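Local coordinates for protein FAM179B (Mus musculus, PDB 5DN7) that promotes microtubule polymerization through its HEAT-repeat TOG regions, of which this chain is the second, and is involved in ciliogenesis and the control of cilium length, at residues Asn119-Lys124 / Thr254-Val259; Glu126-Phe131 / Val163-Cys168. All blocks are in the same frame, centred on the assembly; numbering follows the deposited sequence.

Overall arrangement
The chain is a HEAT-repeat solenoid of paired helices, and both contacts use its helix 121-138. Running from the N terminus, the chain passes through five helices before it reaches residues 119-124, where it enters helix 121-138, and then residues 126-131 further along it. Contact 2 closes a short loop: 31 intervening residues, including helix 140-148, return as residues 163-168 in helix 156-172. Contact 1 closes a much longer one, since residues 254-259 come from the turn between strands 252-253 and 259-260, beyond helix 237-246, and contact 2 is nested inside it. The two touch where Gly-257 and Val-259 lie against Met-128, Asn-164, Ile-167 and Cys-168, so the C-terminal turn covers both neighbouring helices.

Contact 1. Residues Asn119-Lys124 / Thr254-Val259; sequences NKLVIK and TEQGFV
Lys-124 lies over Phe-258 where a returning C-terminal turn packs on a helix of the HEAT-repeat solenoid that forms this TOG domain. Residues 254-258 link strands 252-253 and 259-260, which pair antiparallel, and include a type I beta turn from Thr-254 to Gly-257; residues 121-124 begin helix 121-138. The tight part is a sandwich about the Phe-258 ring. On one face, Lys-124 CE lies 3.5 Å from Phe-258 CD1, and CG of the same lysine meets CE1 of the ring further along. Extended beyond CG, with CG itself anti to the backbone N (chi1 178°), the lysine lays its methylene chain obliquely across the ring. Its NZ makes an off-centre cation-pi contact, 4.2 Å from the centroid of the Phe-258 ring. On the opposite face, Gln-256 CB sits over the ring centre, 3.8 Å from the plane. Lysine suits this place because its aliphatic part covers the aromatic surface while its charged end can still reach water. Leu-121 marks the looser side: its CG comes to the ring edge, 3.9 Å from Phe-258 CE2, and the leucine is largely exposed. Gln-256 is exposed too and poorly ordered, although its OE1 accepts a hydrogen bond from Gln-125 NE2. The turn braces itself from within: Phe-258 N donates to Thr-254 OG1 at 3.0 Å, with an N-H...O angle of 148°. At the backbone angles of Gly-257 (phi 81°, with psi near zero) a CB would press on the carbonyl oxygen of Gln-256, which calls for glycine. One water joins the two segments, accepting from Lys-124 NZ at 2.6 Å and from Val-259 N at 3.0 Å.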
loop_
_atom_site.group_PDB
_atom_site.type_symbol
_atom_site.label_atom_id
_atom_site.label_comp_id
_atom_site.label_asym_id
_atom_site.label_seq_id
_atom_site.Cartn_x
_atom_site.Cartn_y
_atom_site.Cartn_z
ATOM N N ASN A 119 -6.130 11.980 1.074
ATOM C CA ASN A 119 -7.112 11.426 1.978
ATOM C C ASN A 119 -8.472 11.195 1.315
ATOM O O ASN A 119 -9.509 11.462 1.915
ATOM C CB ASN A 119 -7.274 12.368 3.182
ATOM C CG ASN A 119 -7.984 11.711 4.340
ATOM O OD1 ASN A 119 -7.766 10.531 4.615
ATOM N ND2 ASN A 119 -8.870 12.456 5.010
ATOM N N LYS A 120 -8.481 10.720 0.077
ATOM C CA LYS A 120 -9.743 10.583 -0.640
ATOM C C LYS A 120 -10.071 9.128 -0.902
ATOM O O LYS A 120 -9.205 8.341 -1.302
ATOM C CB LYS A 120 -9.717 11.376 -1.952
ATOM C CG LYS A 120 -9.626 12.892 -1.728
ATOM C CD LYS A 120 -9.600 13.651 -3.039
ATOM C CE LYS A 120 -9.647 15.179 -2.816
ATOM N NZ LYS A 120 -8.484 15.697 -2.039
ATOM N N LEU A 121 -11.330 8.778 -0.672
ATOM C CA LEU A 121 -11.757 7.413 -0.830
ATOM C C LEU A 121 -11.549 6.889 -2.256
ATOM O O LEU A 121 -11.158 5.739 -2.411
ATOM C CB LEU A 121 -13.224 7.272 -0.400
ATOM C CG LEU A 121 -13.862 5.883 -0.412
ATOM C CD1 LEU A 121 -14.892 5.733 0.726
ATOM C CD2 LEU A 121 -14.535 5.618 -1.768
ATOM N N VAL A 122 -11.799 7.678 -3.300
ATOM C CA VAL A 122 -11.618 7.121 -4.663
ATOM C C VAL A 122 -10.134 6.730 -4.918
ATOM O O VAL A 122 -9.793 5.649 -5.490
ATOM C CB VAL A 122 -12.119 8.108 -5.767
ATOM C CG1 VAL A 122 -13.653 8.073 -5.885
ATOM C CG2 VAL A 122 -11.628 9.505 -5.513
ATOM N N ILE A 123 -9.256 7.593 -4.416
ATOM C CA ILE A 123 -7.831 7.356 -4.462
ATOM C C ILE A 123 -7.478 6.065 -3.729
ATOM O O ILE A 123 -6.890 5.169 -4.319
ATOM C CB ILE A 123 -7.060 8.548 -3.870
ATOM C CG1 ILE A 123 -7.265 9.770 -4.758
ATOM C CG2 ILE A 123 -5.582 8.232 -3.727
ATOM C CD1 ILE A 123 -7.140 9.469 -6.223
ATOM N N LYS A 124 -7.862 5.977 -2.458
ATOM C CA LYS A 124 -7.630 4.789 -1.644
ATOM C C LYS A 124 -8.179 3.499 -2.292
ATOM O O LYS A 124 -7.535 2.446 -2.217
ATOM C CB LYS A 124 -8.236 4.983 -0.254
ATOM C CG LYS A 124 -8.072 3.773 0.639
ATOM C CD LYS A 124 -8.466 4.072 2.080
ATOM C CE LYS A 124 -8.593 2.762 2.859
ATOM N NZ LYS A 124 -9.304 2.910 4.187
ATOM N N THR A 254 -13.261 -4.661 4.365
ATOM C CA THR A 254 -14.420 -4.453 3.512
ATOM C C THR A 254 -14.185 -5.131 2.169
ATOM O O THR A 254 -13.096 -5.603 1.892
ATOM C CB THR A 254 -14.700 -2.983 3.260
ATOM O OG1 THR A 254 -13.735 -2.473 2.332
ATOM C CG2 THR A 254 -14.640 -2.201 4.565
ATOM N N GLU A 255 -15.221 -5.152 1.336
ATOM C CA GLU A 255 -15.103 -5.677 -0.016
ATOM C C GLU A 255 -14.099 -4.835 -0.794
ATOM O O GLU A 255 -13.313 -5.357 -1.583
ATOM C CB GLU A 255 -16.460 -5.664 -0.719
ATOM C CG GLU A 255 -16.442 -6.263 -2.116
ATOM C CD GLU A 255 -17.813 -6.278 -2.763
ATOM O OE1 GLU A 255 -18.773 -5.785 -2.134
ATOM O OE2 GLU A 255 -17.931 -6.783 -3.899
ATOM N N GLN A 256 -14.104 -3.532 -0.534
ATOM C CA GLN A 256 -13.178 -2.619 -1.192
ATOM C C GLN A 256 -11.740 -2.789 -0.702
ATOM O O GLN A 256 -10.845 -2.064 -1.139
ATOM C CB GLN A 256 -13.630 -1.170 -0.997
ATOM C CG GLN A 256 -14.931 -0.824 -1.702
ATOM C CD GLN A 256 -15.611 0.393 -1.108
ATOM O OE1 GLN A 256 -15.707 1.440 -1.750
ATOM N NE2 GLN A 256 -16.090 0.262 0.123
ATOM N N GLY A 257 -11.515 -3.740 0.201
ATOM C CA GLY A 257 -10.175 -3.968 0.720
ATOM C C GLY A 257 -9.784 -2.996 1.816
ATOM O O GLY A 257 -8.636 -2.975 2.230
ATOM N N PHE A 258 -10.724 -2.190 2.307
ATOM C CA PHE A 258 -10.401 -1.239 3.372
ATOM C C PHE A 258 -10.421 -1.955 4.706
ATOM O O PHE A 258 -11.143 -2.934 4.870
ATOM C CB PHE A 258 -11.382 -0.058 3.415
ATOM C CG PHE A 258 -11.473 0.708 2.124
ATOM C CD1 PHE A 258 -10.559 0.501 1.110
ATOM C CD2 PHE A 258 -12.469 1.640 1.933
ATOM C CE1 PHE A 258 -10.642 1.198 -0.079
ATOM C CE2 PHE A 258 -12.556 2.341 0.743
ATOM C CZ PHE A 258 -11.633 2.113 -0.265
ATOM N N VAL A 259 -9.642 -1.457 5.660
ATOM C CA VAL A 259 -9.659 -1.989 7.008
ATOM C C VAL A 259 -10.700 -1.263 7.864
ATOM O O VAL A 259 -10.699 -0.039 7.967
ATOM C CB VAL A 259 -8.277 -1.871 7.690
ATOM C CG1 VAL A 259 -8.340 -2.342 9.141
ATOM C CG2 VAL A 259 -7.214 -2.659 6.913
HETATM O O HOH W 1 -7.905 0.955 5.299
#

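Contact 2. Residues Glu126-Phe131 / Val163-Cys168; sequences EYMKIF and VNICIC
Met-128 and Ile-165 bring the two backbones nearest, with CA atoms 7.7 Å apart, where the segments of helices 121-138 and 156-172 cross at -52° with their axes 11.5 Å apart. These helices fall in what are predicted to be successive HEAT repeats of the TOG solenoid, and at this spacing the long side chains of Met-128, Phe-131 and Ile-165 do most of the bridging. Met-128 slides past Ile-165 in the opposite direction, its SD 3.8 Å from Ile-165 CG1. Bends at chi2 (-46°) and chi3 (-54°) swing the methionine's terminal methyl onward, and CE ends 3.6 Å from Cys-168 SG. An unbranched thioether suits this spot because it can bend twice to pass Ile-165 and still reach Cys-168, while the small cysteine lets the methyl come close to its helix. Ile-165 also sends its CD1 to Phe-131, crossing it at about a right angle and meeting CD2 and CE2 of the ring equally, at 3.5 Å each. Leu-147, from helix 140-148, packs on both Phe-131 and Ile-165 and extends the apolar cluster. With Phe-131 cut back to an alanine, Ile-165 CD1 and Leu-147 would probably lose their aromatic partner and a gap would open between the helices. All four touching residues are buried and meet through carbon and sulfur alone; the fit therefore rests on shape and exclusion of water, with no directional polar bond between the segments to fix its geometry.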
loop_
_atom_site.group_PDB
_atom_site.type_symbol
_atom_site.label_atom_id
_atom_site.label_comp_id
_atom_site.label_asym_id
_atom_site.label_seq_id
_atom_site.Cartn_x
_atom_site.Cartn_y
_atom_site.Cartn_z
ATOM N N GLU A 126 -8.302 2.918 -5.520
ATOM C CA GLU A 126 -7.331 2.500 -6.528
ATOM C C GLU A 126 -5.995 2.012 -5.939
ATOM O O GLU A 126 -5.451 0.985 -6.393
ATOM C CB GLU A 126 -7.090 3.627 -7.531
ATOM C CG GLU A 126 -8.364 4.002 -8.282
ATOM C CD GLU A 126 -8.973 2.816 -9.019
ATOM O OE1 GLU A 126 -8.211 1.948 -9.504
ATOM O OE2 GLU A 126 -10.219 2.739 -9.116
ATOM N N TYR A 127 -5.456 2.689 -4.928
ATOM C CA TYR A 127 -4.153 2.200 -4.490
ATOM C C TYR A 127 -4.267 0.896 -3.690
ATOM O O TYR A 127 -3.335 0.086 -3.706
ATOM C CB TYR A 127 -3.346 3.267 -3.731
ATOM C CG TYR A 127 -3.801 3.763 -2.380
ATOM C CD1 TYR A 127 -3.864 2.920 -1.270
ATOM C CD2 TYR A 127 -4.059 5.126 -2.189
ATOM C CE1 TYR A 127 -4.236 3.412 -0.020
ATOM C CE2 TYR A 127 -4.425 5.624 -0.954
ATOM C CZ TYR A 127 -4.510 4.772 0.126
ATOM O OH TYR A 127 -4.877 5.290 1.346
ATOM N N MET A 128 -5.397 0.657 -3.036
ATOM C CA MET A 128 -5.592 -0.638 -2.385
ATOM C C MET A 128 -5.665 -1.753 -3.439
ATOM O O MET A 128 -5.074 -2.861 -3.249
ATOM C CB MET A 128 -6.851 -0.648 -1.510
ATOM C CG MET A 128 -6.745 0.127 -0.184
ATOM S SD MET A 128 -5.219 -0.207 0.757
ATOM C CE MET A 128 -5.234 -2.007 0.903
ATOM N N LYS A 129 -6.368 -1.476 -4.544
ATOM C CA LYS A 129 -6.341 -2.451 -5.652
ATOM C C LYS A 129 -4.910 -2.764 -6.082
ATOM O O LYS A 129 -4.500 -3.951 -6.197
ATOM C CB LYS A 129 -7.133 -1.945 -6.862
ATOM C CG LYS A 129 -8.650 -1.984 -6.692
ATOM C CD LYS A 129 -9.298 -1.153 -7.797
ATOM C CE LYS A 129 -10.801 -1.150 -7.685
ATOM N NZ LYS A 129 -11.342 -0.003 -8.467
ATOM N N ILE A 130 -4.129 -1.701 -6.289
ATOM C CA ILE A 130 -2.745 -1.912 -6.717
ATOM C C ILE A 130 -1.938 -2.755 -5.716
ATOM O O ILE A 130 -1.337 -3.766 -6.096
ATOM C CB ILE A 130 -2.028 -0.582 -6.971
ATOM C CG1 ILE A 130 -2.631 0.086 -8.201
ATOM C CG2 ILE A 130 -0.565 -0.827 -7.248
ATOM C CD1 ILE A 130 -2.496 1.579 -8.212
ATOM N N PHE A 131 -1.922 -2.361 -4.444
ATOM C CA PHE A 131 -1.132 -3.100 -3.460
ATOM C C PHE A 131 -1.565 -4.578 -3.323
ATOM O O PHE A 131 -0.710 -5.442 -3.133
ATOM C CB PHE A 131 -1.180 -2.409 -2.086
ATOM C CG PHE A 131 -0.236 -1.236 -1.959
ATOM C CD1 PHE A 131 1.133 -1.432 -1.979
ATOM C CD2 PHE A 131 -0.721 0.061 -1.822
ATOM C CE1 PHE A 131 2.007 -0.360 -1.872
ATOM C CE2 PHE A 131 0.153 1.140 -1.703
ATOM C CZ PHE A 131 1.525 0.924 -1.733
ATOM N N VAL A 163 0.708 1.243 7.786
ATOM C CA VAL A 163 0.242 0.299 8.796
ATOM C C VAL A 163 -1.084 -0.383 8.364
ATOM O O VAL A 163 -1.247 -1.600 8.509
ATOM C CB VAL A 163 0.047 0.973 10.168
ATOM C CG1 VAL A 163 -0.319 -0.079 11.227
ATOM C CG2 VAL A 163 1.287 1.708 10.566
ATOM N N ASN A 164 -2.008 0.382 7.792
ATOM C CA ASN A 164 -3.279 -0.233 7.398
ATOM C C ASN A 164 -3.117 -1.261 6.279
ATOM O O ASN A 164 -3.832 -2.263 6.236
ATOM C CB ASN A 164 -4.301 0.823 6.962
ATOM C CG ASN A 164 -4.943 1.561 8.142
ATOM O OD1 ASN A 164 -5.152 0.998 9.222
ATOM N ND2 ASN A 164 -5.264 2.832 7.926
ATOM N N ILE A 165 -2.187 -1.006 5.368
ATOM C CA ILE A 165 -1.925 -1.942 4.275
ATOM C C ILE A 165 -1.285 -3.219 4.835
ATOM O O ILE A 165 -1.552 -4.325 4.343
ATOM C CB ILE A 165 -1.033 -1.286 3.187
ATOM C CG1 ILE A 165 -1.839 -0.231 2.426
ATOM C CG2 ILE A 165 -0.497 -2.307 2.195
ATOM C CD1 ILE A 165 -0.939 0.731 1.584
ATOM N N CYS A 166 -0.447 -3.064 5.867
ATOM C CA CYS A 166 0.037 -4.236 6.590
ATOM C C CYS A 166 -1.130 -5.050 7.193
ATOM O O CYS A 166 -1.181 -6.291 7.044
ATOM C CB CYS A 166 1.034 -3.824 7.684
ATOM S SG CYS A 166 2.605 -3.228 7.009
ATOM N N ILE A 167 -2.070 -4.364 7.848
ATOM C CA ILE A 167 -3.237 -5.048 8.428
ATOM C C ILE A 167 -4.011 -5.820 7.364
ATOM O O ILE A 167 -4.369 -6.997 7.530
ATOM C CB ILE A 167 -4.207 -4.067 9.104
ATOM C CG1 ILE A 167 -3.536 -3.376 10.281
ATOM C CG2 ILE A 167 -5.515 -4.793 9.549
ATOM C CD1 ILE A 167 -4.315 -2.169 10.795
ATOM N N CYS A 168 -4.244 -5.139 6.254
ATOM C CA CYS A 168 -4.942 -5.720 5.133
ATOM C C CYS A 168 -4.248 -7.016 4.651
ATOM O O CYS A 168 -4.883 -8.071 4.450
ATOM C CB CYS A 168 -5.026 -4.672 4.029
ATOM S SG CYS A 168 -5.795 -5.232 2.507
#